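PDB 4ATW: alpha-l-arabinofuranosidase domain protein from Thermotoga maritima, which probably hydrolyses terminal alpha-L-arabinofuranosyl residues from arabinose-containing polysaccharides and oligosaccharides, acting as a thermostable alpha-L-arabinofuranosidase. Local coordinates for residues 172-177 against 208-213; 182-187 against 215-220; 362-367 against 394-399; 425-430 against 461-466. All blocks are in the same frame, centred on the assembly; numbering follows the deposited sequence.

Contact 1 (172-177 against 208-213)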
loop_
_atom_site.group_PDB
_atom_site.type_symbol
_atom_site.label_atom_id
_atom_site.label_comp_id
_atom_site.label_asym_id
_atom_site.label_seq_id
_atom_site.Cartn_x
_atom_site.Cartn_y
_atom_site.Cartn_z
ATOM N N GLU A 172 5.389 1.086 14.393
ATOM C CA GLU A 172 6.637 1.828 14.504
ATOM C C GLU A 172 7.087 1.930 15.952
ATOM O O GLU A 172 7.571 2.980 16.393
ATOM C CB GLU A 172 6.509 3.259 13.908
ATOM C CG GLU A 172 6.158 3.332 12.413
ATOM C CD GLU A 172 6.319 4.730 11.810
ATOM O OE1 GLU A 172 5.928 5.736 12.455
ATOM O OE2 GLU A 172 6.831 4.810 10.668
ATOM N N MET A 173 6.950 0.840 16.691
ATOM C CA MET A 173 7.333 0.826 18.093
ATOM C C MET A 173 8.756 1.297 18.403
ATOM O O MET A 173 9.089 1.592 19.557
ATOM C CB MET A 173 7.121 -0.570 18.647
ATOM C CG MET A 173 5.681 -0.876 18.835
ATOM S SD MET A 173 4.993 0.447 19.797
ATOM C CE MET A 173 3.287 0.487 19.087
ATOM N N TYR A 174 9.581 1.379 17.360
ATOM C CA TYR A 174 10.979 1.763 17.504
ATOM C C TYR A 174 11.145 3.257 17.722
ATOM O O TYR A 174 12.051 3.686 18.437
ATOM C CB TYR A 174 11.765 1.318 16.261
ATOM C CG TYR A 174 11.187 1.773 14.937
ATOM C CD1 TYR A 174 11.430 3.056 14.444
ATOM C CD2 TYR A 174 10.384 0.945 14.188
ATOM C CE1 TYR A 174 10.877 3.520 13.229
ATOM C CE2 TYR A 174 9.830 1.391 12.968
ATOM C CZ TYR A 174 10.083 2.692 12.501
ATOM O OH TYR A 174 9.518 3.163 11.329
ATOM N N GLY A 175 10.222 4.024 17.120
ATOM C CA GLY A 175 10.238 5.490 17.133
ATOM C C GLY A 175 10.015 6.277 18.405
ATOM O O GLY A 175 9.038 6.067 19.109
ATOM N N GLU A 176 10.926 7.214 18.670
ATOM C CA GLU A 176 10.853 8.038 19.864
ATOM C C GLU A 176 9.588 8.869 19.895
ATOM O O GLU A 176 9.224 9.450 20.916
ATOM C CB GLU A 176 12.063 8.955 19.981
ATOM C CG GLU A 176 12.011 9.710 21.280
ATOM C CD GLU A 176 13.330 10.323 21.663
ATOM O OE1 GLU A 176 14.253 10.298 20.819
ATOM O OE2 GLU A 176 13.432 10.834 22.811
ATOM N N TRP A 177 8.912 8.910 18.763
ATOM C CA TRP A 177 7.678 9.658 18.629
ATOM C C TRP A 177 6.426 8.798 18.916
ATOM O O TRP A 177 5.320 9.306 19.094
ATOM C CB TRP A 177 7.616 10.188 17.207
ATOM C CG TRP A 177 7.560 9.090 16.136
ATOM C CD1 TRP A 177 6.443 8.438 15.676
ATOM C CD2 TRP A 177 8.656 8.552 15.408
ATOM N NE1 TRP A 177 6.779 7.537 14.706
ATOM C CE2 TRP A 177 8.135 7.579 14.522
ATOM C CE3 TRP A 177 10.033 8.793 15.415
ATOM C CZ2 TRP A 177 8.952 6.835 13.646
ATOM C CZ3 TRP A 177 10.849 8.057 14.545
ATOM C CH2 TRP A 177 10.301 7.086 13.672
ATOM N N ILE A 208 2.036 -9.257 11.408
ATOM C CA ILE A 208 3.050 -8.397 10.812
ATOM C C ILE A 208 3.744 -7.658 11.975
ATOM O O ILE A 208 3.114 -6.830 12.705
ATOM C CB ILE A 208 2.438 -7.348 9.888
ATOM C CG1 ILE A 208 1.629 -8.001 8.777
ATOM C CG2 ILE A 208 3.495 -6.529 9.297
ATOM C CD1 ILE A 208 0.186 -8.444 9.208
ATOM N N ALA A 209 5.038 -7.970 12.150
ATOM C CA ALA A 209 5.854 -7.391 13.224
ATOM C C ALA A 209 6.544 -6.142 12.751
ATOM O O ALA A 209 6.862 -6.006 11.599
ATOM C CB ALA A 209 6.870 -8.392 13.707
ATOM N N VAL A 210 6.771 -5.219 13.653
ATOM C CA VAL A 210 7.389 -3.990 13.284
ATOM C C VAL A 210 8.829 -4.135 12.927
ATOM O O VAL A 210 9.641 -4.553 13.751
ATOM C CB VAL A 210 7.340 -3.013 14.391
ATOM C CG1 VAL A 210 7.802 -1.656 13.864
ATOM C CG2 VAL A 210 5.944 -2.961 14.947
ATOM N N GLY A 211 9.146 -3.773 11.698
ATOM C CA GLY A 211 10.509 -3.836 11.252
ATOM C C GLY A 211 10.861 -2.428 10.879
ATOM O O GLY A 211 9.978 -1.574 10.828
ATOM N N CYS A 212 12.128 -2.157 10.622
ATOM C CA CYS A 212 12.496 -0.811 10.240
ATOM C C CYS A 212 13.912 -0.796 9.649
ATOM O O CYS A 212 14.373 -1.824 9.200
ATOM C CB CYS A 212 12.377 0.136 11.427
ATOM S SG CYS A 212 13.762 0.006 12.447
ATOM N N ASP A 213 14.588 0.352 9.644
ATOM C CA ASP A 213 15.888 0.439 9.033
ATOM C C ASP A 213 17.080 0.053 9.889
ATOM O O ASP A 213 18.204 -0.051 9.391
ATOM C CB ASP A 213 16.084 1.826 8.441
ATOM C CG ASP A 213 15.513 1.931 7.054
ATOM O OD1 ASP A 213 15.826 1.023 6.240
ATOM O OD2 ASP A 213 14.768 2.903 6.773
#
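Tyr174 leans its ring on Cys212 and Val210, where two loops meet at the C-terminal ends of neighbouring strands of a (beta/alpha)8 barrel. Strand 166-169 runs into the first loop and strand 206-209 into the second. Residues 172-175 form a type I turn, closed by Gly175 N bonding to Glu172 O. Tyr174 leaves this turn with CB directed at the other loop. Its chi1 of 53° sets CG between the backbone N and the carbonyl carbon, and this turns the ring broadside to Cys212. At the root of the ring, Tyr174 CG has Cys212 SG at 4.0 Å. The next atom, Tyr174 CD2, meets Val210 CG1 at 3.7 Å, and that methyl sits at the ring edge, near its plane. Tyr174 CE2 lies close to Cys212 CB and also passes Gly211 O at 3.7 Å. Further out, Tyr174 CZ is 3.6 Å from Cys212 CB, and Tyr174 OH is 4.2 Å from Cys212 CB. Cys212 thus covers one face with both a CH-pi contact from CB and a sulfur-aromatic contact from SG. The opposite face carries Glu172 O near the rim. Replacing Tyr174 by an alanine would probably leave Cys212 SG without its aromatic partner and open a gap beside Val210 CG1. Val210 also reaches back with CG1, 3.7 Å from Glu172 N. Glu172 OE2 bonds to His235 ND1 outside the two loops. Glu172 OE1 accepts from Trp177 NE1 of its own loop at 3.0 Å, with the nitrogen 38° out of the carboxylate plane.

Contact 2 (182-187 against 215-220)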
loop_
_atom_site.group_PDB
_atom_site.type_symbol
_atom_site.label_atom_id
_atom_site.label_comp_id
_atom_site.label_asym_id
_atom_site.label_seq_id
_atom_site.Cartn_x
_atom_site.Cartn_y
_atom_site.Cartn_z
ATOM N N MET A 182 9.400 1.310 22.441
ATOM C CA MET A 182 10.272 0.327 23.099
ATOM C C MET A 182 11.657 0.203 22.488
ATOM O O MET A 182 11.972 0.789 21.438
ATOM C CB MET A 182 9.613 -1.051 23.049
ATOM C CG MET A 182 8.104 -1.020 23.175
ATOM S SD MET A 182 7.372 -2.648 23.444
ATOM C CE MET A 182 6.818 -2.980 21.873
ATOM N N THR A 183 12.491 -0.582 23.149
ATOM C CA THR A 183 13.836 -0.821 22.633
ATOM C C THR A 183 13.762 -2.042 21.739
ATOM O O THR A 183 12.743 -2.710 21.705
ATOM C CB THR A 183 14.852 -1.162 23.741
ATOM O OG1 THR A 183 14.534 -2.440 24.319
ATOM C CG2 THR A 183 14.842 -0.114 24.795
ATOM N N ALA A 184 14.846 -2.353 21.039
ATOM C CA ALA A 184 14.840 -3.535 20.178
ATOM C C ALA A 184 14.478 -4.779 20.990
ATOM O O ALA A 184 13.626 -5.562 20.590
ATOM C CB ALA A 184 16.193 -3.720 19.513
ATOM N N ASP A 185 15.085 -4.961 22.152
ATOM C CA ASP A 185 14.749 -6.156 22.898
ATOM C C ASP A 185 13.384 -6.125 23.537
ATOM O O ASP A 185 12.702 -7.152 23.591
ATOM C CB ASP A 185 15.818 -6.479 23.930
ATOM C CG ASP A 185 17.050 -7.106 23.299
ATOM O OD1 ASP A 185 17.056 -8.348 23.138
ATOM O OD2 ASP A 185 17.997 -6.365 22.934
ATOM N N GLU A 186 12.955 -4.958 24.004
ATOM C CA GLU A 186 11.631 -4.871 24.628
ATOM C C GLU A 186 10.560 -5.295 23.613
ATOM O O GLU A 186 9.767 -6.202 23.872
ATOM C CB GLU A 186 11.371 -3.438 25.120
ATOM C CG GLU A 186 12.448 -2.935 26.031
ATOM C CD GLU A 186 12.137 -1.596 26.640
ATOM O OE1 GLU A 186 11.739 -0.673 25.873
ATOM O OE2 GLU A 186 12.312 -1.474 27.881
ATOM N N TYR A 187 10.559 -4.631 22.455
ATOM C CA TYR A 187 9.593 -4.909 21.385
ATOM C C TYR A 187 9.735 -6.320 20.840
ATOM O O TYR A 187 8.753 -7.012 20.561
ATOM C CB TYR A 187 9.749 -3.938 20.192
ATOM C CG TYR A 187 8.836 -4.333 19.065
ATOM C CD1 TYR A 187 7.457 -4.234 19.212
ATOM C CD2 TYR A 187 9.329 -4.934 17.914
ATOM C CE1 TYR A 187 6.603 -4.727 18.275
ATOM C CE2 TYR A 187 8.476 -5.434 16.951
ATOM C CZ TYR A 187 7.101 -5.328 17.156
ATOM O OH TYR A 187 6.185 -5.875 16.302
ATOM N N PRO A 215 19.215 -2.614 11.380
ATOM C CA PRO A 215 19.479 -4.040 11.185
ATOM C C PRO A 215 19.346 -4.838 12.480
ATOM O O PRO A 215 18.804 -5.947 12.490
ATOM C CB PRO A 215 20.915 -4.052 10.727
ATOM C CG PRO A 215 21.124 -2.716 10.161
ATOM C CD PRO A 215 20.434 -1.845 11.127
ATOM N N ILE A 216 19.878 -4.278 13.563
ATOM C CA ILE A 216 19.830 -4.934 14.854
ATOM C C ILE A 216 18.403 -5.048 15.295
ATOM O O ILE A 216 18.005 -6.044 15.891
ATOM C CB ILE A 216 20.594 -4.159 15.910
ATOM C CG1 ILE A 216 21.987 -3.810 15.392
ATOM C CG2 ILE A 216 20.775 -5.011 17.139
ATOM C CD1 ILE A 216 22.859 -5.029 15.121
ATOM N N TRP A 217 17.612 -4.024 15.021
ATOM C CA TRP A 217 16.198 -4.108 15.397
ATOM C C TRP A 217 15.569 -5.334 14.695
ATOM O O TRP A 217 15.200 -6.319 15.353
ATOM C CB TRP A 217 15.454 -2.802 15.033
ATOM C CG TRP A 217 13.962 -2.871 15.265
ATOM C CD1 TRP A 217 13.036 -3.426 14.436
ATOM C CD2 TRP A 217 13.224 -2.340 16.380
ATOM N NE1 TRP A 217 11.769 -3.267 14.954
ATOM C CE2 TRP A 217 11.860 -2.603 16.147
ATOM C CE3 TRP A 217 13.582 -1.667 17.555
ATOM C CZ2 TRP A 217 10.857 -2.215 17.044
ATOM C CZ3 TRP A 217 12.569 -1.281 18.458
ATOM C CH2 TRP A 217 11.239 -1.557 18.194
ATOM N N ASN A 218 15.479 -5.267 13.364
ATOM C CA ASN A 218 14.928 -6.350 12.561
ATOM C C ASN A 218 15.458 -7.705 13.019
ATOM O O ASN A 218 14.705 -8.624 13.346
ATOM C CB ASN A 218 15.300 -6.175 11.104
ATOM C CG ASN A 218 14.767 -4.922 10.530
ATOM O OD1 ASN A 218 13.782 -4.358 11.013
ATOM N ND2 ASN A 218 15.406 -4.470 9.459
ATOM N N LEU A 219 16.771 -7.825 13.019
ATOM C CA LEU A 219 17.441 -9.052 13.432
ATOM C C LEU A 219 16.989 -9.568 14.823
ATOM O O LEU A 219 16.848 -10.771 15.063
ATOM C CB LEU A 219 18.948 -8.806 13.398
ATOM C CG LEU A 219 19.790 -9.615 12.407
ATOM C CD1 LEU A 219 19.004 -10.216 11.294
ATOM C CD2 LEU A 219 20.802 -8.687 11.860
ATOM N N ARG A 220 16.727 -8.645 15.734
ATOM C CA ARG A 220 16.301 -9.045 17.044
ATOM C C ARG A 220 14.849 -9.406 17.033
ATOM O O ARG A 220 14.400 -10.153 17.854
ATOM C CB ARG A 220 16.545 -7.955 18.030
ATOM C CG ARG A 220 16.536 -8.513 19.400
ATOM C CD ARG A 220 17.803 -8.174 20.053
ATOM N NE ARG A 220 18.922 -8.929 19.520
ATOM C CZ ARG A 220 20.194 -8.540 19.644
ATOM N NH1 ARG A 220 20.496 -7.391 20.265
ATOM N NH2 ARG A 220 21.175 -9.325 19.213
#
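Tyr187 and Trp217 both set CG anti to the backbone N, with chi1 of 175° and 174°. These torsions carry the two rings into the seam between helices 184-196 and 215-225. The rings are nearly parallel, their planes 5° apart, but they are slid past one another. The Tyr187 ring centroid lies 5.2 Å from that of the six-membered Trp217 ring, so overlap is slight. The touching parts are Tyr187 CB, CG and CD2 against Trp217 CZ2 and CH2. Trp217 CE3 lies 3.9 Å from Ala184 CB. Trp217 CZ3 passes Thr183 O at 3.6 Å, and Met182 O lies at the indole edge, near its plane. Trp217 NE1 bonds to Val210 O. A leucine in place of Trp217 would probably open a gap beside Ala184 and Tyr187 and leave Val210 O without the indole N-H. Helix 184-196 precedes strand 206-209 in the chain and helix 215-225 follows it; both pack outside the barrel strands. Thr183 and Glu186 form a capping box, in which Thr183 N donates to Glu186 OE1 at 2.8 Å. The return bond, Glu186 N to Thr183 OG1, is less certain, because the place of that hydroxyl is less sure. Toward solvent, Asp185 lies against Arg220, whose CD is 3.4 Å from Asp185 OD2. Their salt bridge is long, 3.8 Å from Asp185 OD2 to Arg220 NH1. The outer pair adds a charge attraction that is probably modest. The buried part relies on apolar packing, and Tyr187 OH is tied inward to Ile169 O and Val210 N.

Contact 3 (362-367 against 394-399)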
loop_
_atom_site.group_PDB
_atom_site.type_symbol
_atom_site.label_atom_id
_atom_site.label_comp_id
_atom_site.label_asym_id
_atom_site.label_seq_id
_atom_site.Cartn_x
_atom_site.Cartn_y
_atom_site.Cartn_z
ATOM N N VAL A 362 5.284 -13.192 -15.935
ATOM C CA VAL A 362 5.848 -14.013 -17.011
ATOM C C VAL A 362 7.202 -13.548 -17.481
ATOM O O VAL A 362 7.445 -12.364 -17.539
ATOM C CB VAL A 362 4.889 -14.050 -18.208
ATOM C CG1 VAL A 362 3.599 -14.747 -17.816
ATOM C CG2 VAL A 362 4.584 -12.643 -18.672
ATOM N N LYS A 363 8.077 -14.494 -17.812
ATOM C CA LYS A 363 9.433 -14.188 -18.244
ATOM C C LYS A 363 9.360 -12.892 -19.008
ATOM O O LYS A 363 8.744 -12.799 -20.069
ATOM C CB LYS A 363 10.019 -15.331 -19.077
ATOM C CG LYS A 363 11.459 -15.115 -19.537
ATOM C CD LYS A 363 12.426 -15.163 -18.382
ATOM C CE LYS A 363 13.862 -15.439 -18.853
ATOM N NZ LYS A 363 14.585 -14.259 -19.447
ATOM N N THR A 364 9.987 -11.878 -18.444
ATOM C CA THR A 364 10.011 -10.567 -19.063
ATOM C C THR A 364 11.434 -10.067 -18.804
ATOM O O THR A 364 11.906 -10.073 -17.667
ATOM C CB THR A 364 8.889 -9.612 -18.511
ATOM O OG1 THR A 364 9.297 -8.253 -18.647
ATOM C CG2 THR A 364 8.549 -9.923 -17.028
ATOM N N HIS A 365 12.127 -9.670 -19.868
ATOM C CA HIS A 365 13.515 -9.222 -19.778
ATOM C C HIS A 365 13.661 -7.910 -20.539
ATOM O O HIS A 365 13.354 -7.855 -21.718
ATOM C CB HIS A 365 14.399 -10.308 -20.401
ATOM C CG HIS A 365 15.824 -9.906 -20.588
ATOM N ND1 HIS A 365 16.193 -8.716 -21.182
ATOM C CD2 HIS A 365 16.972 -10.567 -20.319
ATOM C CE1 HIS A 365 17.509 -8.662 -21.274
ATOM N NE2 HIS A 365 18.005 -9.775 -20.758
ATOM N N VAL A 366 14.125 -6.858 -19.879
ATOM C CA VAL A 366 14.266 -5.580 -20.554
ATOM C C VAL A 366 15.714 -5.081 -20.598
ATOM O O VAL A 366 16.535 -5.511 -19.798
ATOM C CB VAL A 366 13.350 -4.508 -19.885
ATOM C CG1 VAL A 366 13.260 -4.758 -18.390
ATOM C CG2 VAL A 366 13.888 -3.094 -20.143
ATOM N N GLU A 367 16.008 -4.174 -21.536
ATOM C CA GLU A 367 17.344 -3.610 -21.690
ATOM C C GLU A 367 17.298 -2.074 -21.720
ATOM O O GLU A 367 16.936 -1.490 -22.726
ATOM C CB GLU A 367 17.972 -4.123 -22.995
ATOM C CG GLU A 367 19.496 -4.084 -23.022
ATOM C CD GLU A 367 20.116 -5.444 -22.750
ATOM O OE1 GLU A 367 19.351 -6.436 -22.711
ATOM O OE2 GLU A 367 21.361 -5.524 -22.586
ATOM N N ALA A 394 10.014 -2.724 -16.924
ATOM C CA ALA A 394 8.687 -3.235 -17.214
ATOM C C ALA A 394 8.411 -4.645 -16.666
ATOM O O ALA A 394 9.324 -5.387 -16.269
ATOM C CB ALA A 394 8.467 -3.214 -18.685
ATOM N N ALA A 395 7.128 -5.006 -16.659
ATOM C CA ALA A 395 6.705 -6.284 -16.123
ATOM C C ALA A 395 5.503 -6.808 -16.864
ATOM O O ALA A 395 4.505 -6.120 -17.023
ATOM C CB ALA A 395 6.390 -6.141 -14.650
ATOM N N ALA A 396 5.617 -8.052 -17.294
ATOM C CA ALA A 396 4.584 -8.694 -18.062
ATOM C C ALA A 396 3.785 -9.685 -17.240
ATOM O O ALA A 396 4.340 -10.649 -16.696
ATOM C CB ALA A 396 5.220 -9.395 -19.242
ATOM N N SER A 397 2.476 -9.468 -17.163
ATOM C CA SER A 397 1.628 -10.366 -16.397
ATOM C C SER A 397 0.615 -11.021 -17.311
ATOM O O SER A 397 0.316 -10.499 -18.383
ATOM C CB SER A 397 0.908 -9.595 -15.293
ATOM O OG SER A 397 0.657 -8.262 -15.713
ATOM N N ILE A 398 0.087 -12.156 -16.869
ATOM C CA ILE A 398 -0.908 -12.935 -17.592
ATOM C C ILE A 398 -2.143 -13.121 -16.725
ATOM O O ILE A 398 -2.012 -13.312 -15.517
ATOM C CB ILE A 398 -0.366 -14.287 -17.878
ATOM C CG1 ILE A 398 0.507 -14.205 -19.103
ATOM C CG2 ILE A 398 -1.475 -15.278 -18.026
ATOM C CD1 ILE A 398 0.843 -15.569 -19.672
ATOM N N SER A 399 -3.340 -13.085 -17.311
ATOM C CA SER A 399 -4.547 -13.264 -16.496
ATOM C C SER A 399 -4.602 -14.709 -15.953
ATOM O O SER A 399 -3.827 -15.567 -16.380
ATOM C CB SER A 399 -5.812 -12.914 -17.308
ATOM O OG SER A 399 -6.148 -13.898 -18.268
#
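Val362 N donates to Ala396 O at 2.8 Å, in a fairly straight bond, although the place of that oxygen is less certain. It is the one hydrogen bond between 362-367 and 394-399. The two segments belong to the long strands of a beta hairpin, 360-376 and 383-398. They run antiparallel, 161° apart, with axes 6.4 Å from each other at closest approach. Side chains do most of the joining. Val362 has chi1 -65°, which puts CG1 anti to the carbonyl carbon and against Ile398, 3.4 Å from its CG1. These two side chains meet at about a right angle. Thr364 points at the partner strand and sets its CB 3.7 Å from Ala396 CB. The Val362 side chain packs on that same Ala396 carbon. Further along, Val366 CG1 is 4.1 Å from Ala394 N. Ala394 O has a partner elsewhere in Lys314 NZ. The hairpin is part of the C-terminal beta domain that accompanies the barrel. Strand 4-8 bonds to the backbone of Lys363, His365 and Glu367, and its Val7 covers Val362 and Ala396. Ala395 turns instead to Val310 and Gln313 of helix 299-313.

Contact 4 (425-430 against 461-466)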
loop_
_atom_site.group_PDB
_atom_site.type_symbol
_atom_site.label_atom_id
_atom_site.label_comp_id
_atom_site.label_asym_id
_atom_site.label_seq_id
_atom_site.Cartn_x
_atom_site.Cartn_y
_atom_site.Cartn_z
ATOM N N GLU A 425 7.411 -13.693 -27.691
ATOM C CA GLU A 425 7.544 -15.043 -28.262
ATOM C C GLU A 425 6.238 -15.723 -28.687
ATOM O O GLU A 425 5.385 -16.062 -27.851
ATOM C CB GLU A 425 8.273 -15.962 -27.284
ATOM C CG GLU A 425 9.639 -15.447 -26.891
ATOM C CD GLU A 425 10.611 -15.420 -28.058
ATOM O OE1 GLU A 425 10.296 -16.028 -29.100
ATOM O OE2 GLU A 425 11.694 -14.802 -27.935
ATOM N N GLY A 426 6.098 -15.915 -30.001
ATOM C CA GLY A 426 4.919 -16.557 -30.571
ATOM C C GLY A 426 3.561 -15.884 -30.401
ATOM O O GLY A 426 2.571 -16.561 -30.143
ATOM N N LEU A 427 3.504 -14.564 -30.559
ATOM C CA LEU A 427 2.256 -13.832 -30.415
ATOM C C LEU A 427 1.414 -13.824 -31.701
ATOM O O LEU A 427 0.258 -14.279 -31.700
ATOM C CB LEU A 427 2.544 -12.392 -29.957
ATOM C CG LEU A 427 1.350 -11.410 -29.896
ATOM C CD1 LEU A 427 0.361 -11.772 -28.810
ATOM C CD2 LEU A 427 1.861 -10.007 -29.660
ATOM N N GLY A 428 1.985 -13.314 -32.790
ATOM C CA GLY A 428 1.228 -13.263 -34.028
ATOM C C GLY A 428 0.593 -11.894 -34.171
ATOM O O GLY A 428 0.904 -11.007 -33.394
ATOM N N GLN A 429 -0.291 -11.701 -35.141
ATOM C CA GLN A 429 -0.900 -10.390 -35.312
ATOM C C GLN A 429 -2.273 -10.215 -34.680
ATOM O O GLN A 429 -3.273 -10.735 -35.184
ATOM C CB GLN A 429 -0.996 -10.030 -36.793
ATOM C CG GLN A 429 0.321 -9.729 -37.448
ATOM C CD GLN A 429 0.145 -9.018 -38.777
ATOM O OE1 GLN A 429 1.123 -8.785 -39.497
ATOM N NE2 GLN A 429 -1.110 -8.661 -39.111
ATOM N N LYS A 430 -2.313 -9.464 -33.583
ATOM C CA LYS A 430 -3.564 -9.172 -32.888
ATOM C C LYS A 430 -3.769 -7.654 -32.867
ATOM O O LYS A 430 -2.898 -6.888 -33.291
ATOM C CB LYS A 430 -3.538 -9.709 -31.452
ATOM C CG LYS A 430 -2.356 -10.612 -31.150
ATOM C CD LYS A 430 -2.537 -12.027 -31.661
ATOM C CE LYS A 430 -3.332 -12.852 -30.681
ATOM N NZ LYS A 430 -3.161 -14.292 -30.986
ATOM N N ILE A 461 -3.879 -0.601 -31.233
ATOM C CA ILE A 461 -2.663 -0.944 -31.953
ATOM C C ILE A 461 -2.708 -2.330 -32.565
ATOM O O ILE A 461 -3.474 -3.203 -32.147
ATOM C CB ILE A 461 -1.418 -0.885 -31.032
ATOM C CG1 ILE A 461 -1.060 0.559 -30.742
ATOM C CG2 ILE A 461 -0.216 -1.567 -31.685
ATOM C CD1 ILE A 461 0.234 0.680 -30.005
ATOM N N THR A 462 -1.879 -2.506 -33.582
ATOM C CA THR A 462 -1.750 -3.780 -34.249
ATOM C C THR A 462 -0.407 -4.231 -33.709
ATOM O O THR A 462 0.576 -3.490 -33.814
ATOM C CB THR A 462 -1.672 -3.607 -35.774
ATOM O OG1 THR A 462 -0.684 -2.609 -36.079
ATOM C CG2 THR A 462 -3.039 -3.193 -36.349
ATOM N N VAL A 463 -0.375 -5.411 -33.096
ATOM C CA VAL A 463 0.864 -5.931 -32.539
ATOM C C VAL A 463 1.214 -7.293 -33.140
ATOM O O VAL A 463 0.329 -8.017 -33.595
ATOM C CB VAL A 463 0.766 -6.069 -31.004
ATOM C CG1 VAL A 463 0.385 -4.725 -30.377
ATOM C CG2 VAL A 463 -0.243 -7.140 -30.644
ATOM N N ASP A 464 2.502 -7.636 -33.146
ATOM C CA ASP A 464 2.965 -8.916 -33.701
ATOM C C ASP A 464 4.090 -9.470 -32.826
ATOM O O ASP A 464 4.587 -8.774 -31.940
ATOM C CB ASP A 464 3.493 -8.720 -35.137
ATOM C CG ASP A 464 3.444 -10.007 -35.983
ATOM O OD1 ASP A 464 3.583 -11.123 -35.425
ATOM O OD2 ASP A 464 3.281 -9.888 -37.219
ATOM N N THR A 465 4.483 -10.718 -33.088
ATOM C CA THR A 465 5.567 -11.388 -32.358
ATOM C C THR A 465 6.762 -10.468 -32.139
ATOM O O THR A 465 7.561 -10.630 -31.218
ATOM C CB THR A 465 6.018 -12.621 -33.134
ATOM O OG1 THR A 465 4.916 -13.547 -33.178
ATOM C CG2 THR A 465 7.289 -13.255 -32.506
ATOM N N GLU A 466 6.870 -9.489 -33.010
ATOM C CA GLU A 466 7.927 -8.522 -32.908
ATOM C C GLU A 466 7.330 -7.193 -33.380
ATOM O O GLU A 466 6.650 -7.136 -34.406
ATOM C CB GLU A 466 9.085 -8.949 -33.795
ATOM C CG GLU A 466 10.273 -8.024 -33.737
ATOM C CD GLU A 466 11.147 -8.276 -32.537
ATOM O OE1 GLU A 466 11.610 -9.431 -32.381
ATOM O OE2 GLU A 466 11.376 -7.316 -31.762
#
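Gln429 and Asp464 cross at a slant, with amide and carboxylate planes 83° apart. Gln429 is extended beyond CG, and its CG rather than its amide rests on Asp464 OD2. Its OE1 comes near the same oxygen, but both are acceptors and do not bond. The other carboxylate oxygen, Asp464 OD1, faces Thr465 N of its own loop, but that bond is modelled too short and is doubtful. Leu427 and Val463 also meet obliquely, Leu427 CD2 being 3.7 Å from Val463 CG2. Lys430 bends away at chi2 and chi3, and its CG passes Val463 CG2 at 4.1 Å. Its NZ makes a weak bond to Leu427 O. The segments are loops of the C-terminal beta domain, running roughly antiparallel, and a single beta bridge joins Lys430 and Val463. Lys430 N donates to Val463 O at 3.0 Å, and Val463 N donates to Lys430 O at 2.9 Å. Val481 of strand 475-481 packs against Leu427, Lys430 and Val463. Thr465 grips the other end of the contact with its hydroxyl. Its chi1 of -64° holds OG1 anti to the carbonyl carbon, while CG2 swings toward Gly426 N. Thr465 OG1 accepts from Gly428 N at 3.0 Å and, weakly, from Leu427 N at 3.1 Å. Gly428 has backbone angles at which a CB would press on the carbonyl oxygen of Leu427. Its own O takes a CA-H...O contact from Asp464 CA.

In the fold
Contacts 1 and 2 adjoin, with centres 9 Å apart. Their segments alternate along the chain and are bonded together: Cys212 N lies 2.8 Å from Asn218 OD1, a probable hydrogen bond. Tyr174 CA also packs on Trp217 CH2. Contact 1 lies at the C-terminal ends of the barrel strands, where enzymes with such barrels keep their active sites. There Glu172 touches Glu281. Contact 2 packs helices outside those strands. Contacts 3 and 4 belong to the C-terminal beta domain, with centres 15 Å apart and nearest atoms about 7 Å apart. Both meet strand 4-8. Contact 4 lies far from the barrel mouth, its centre 48 Å from that of contact 1, on the opposite side of the chain's centre.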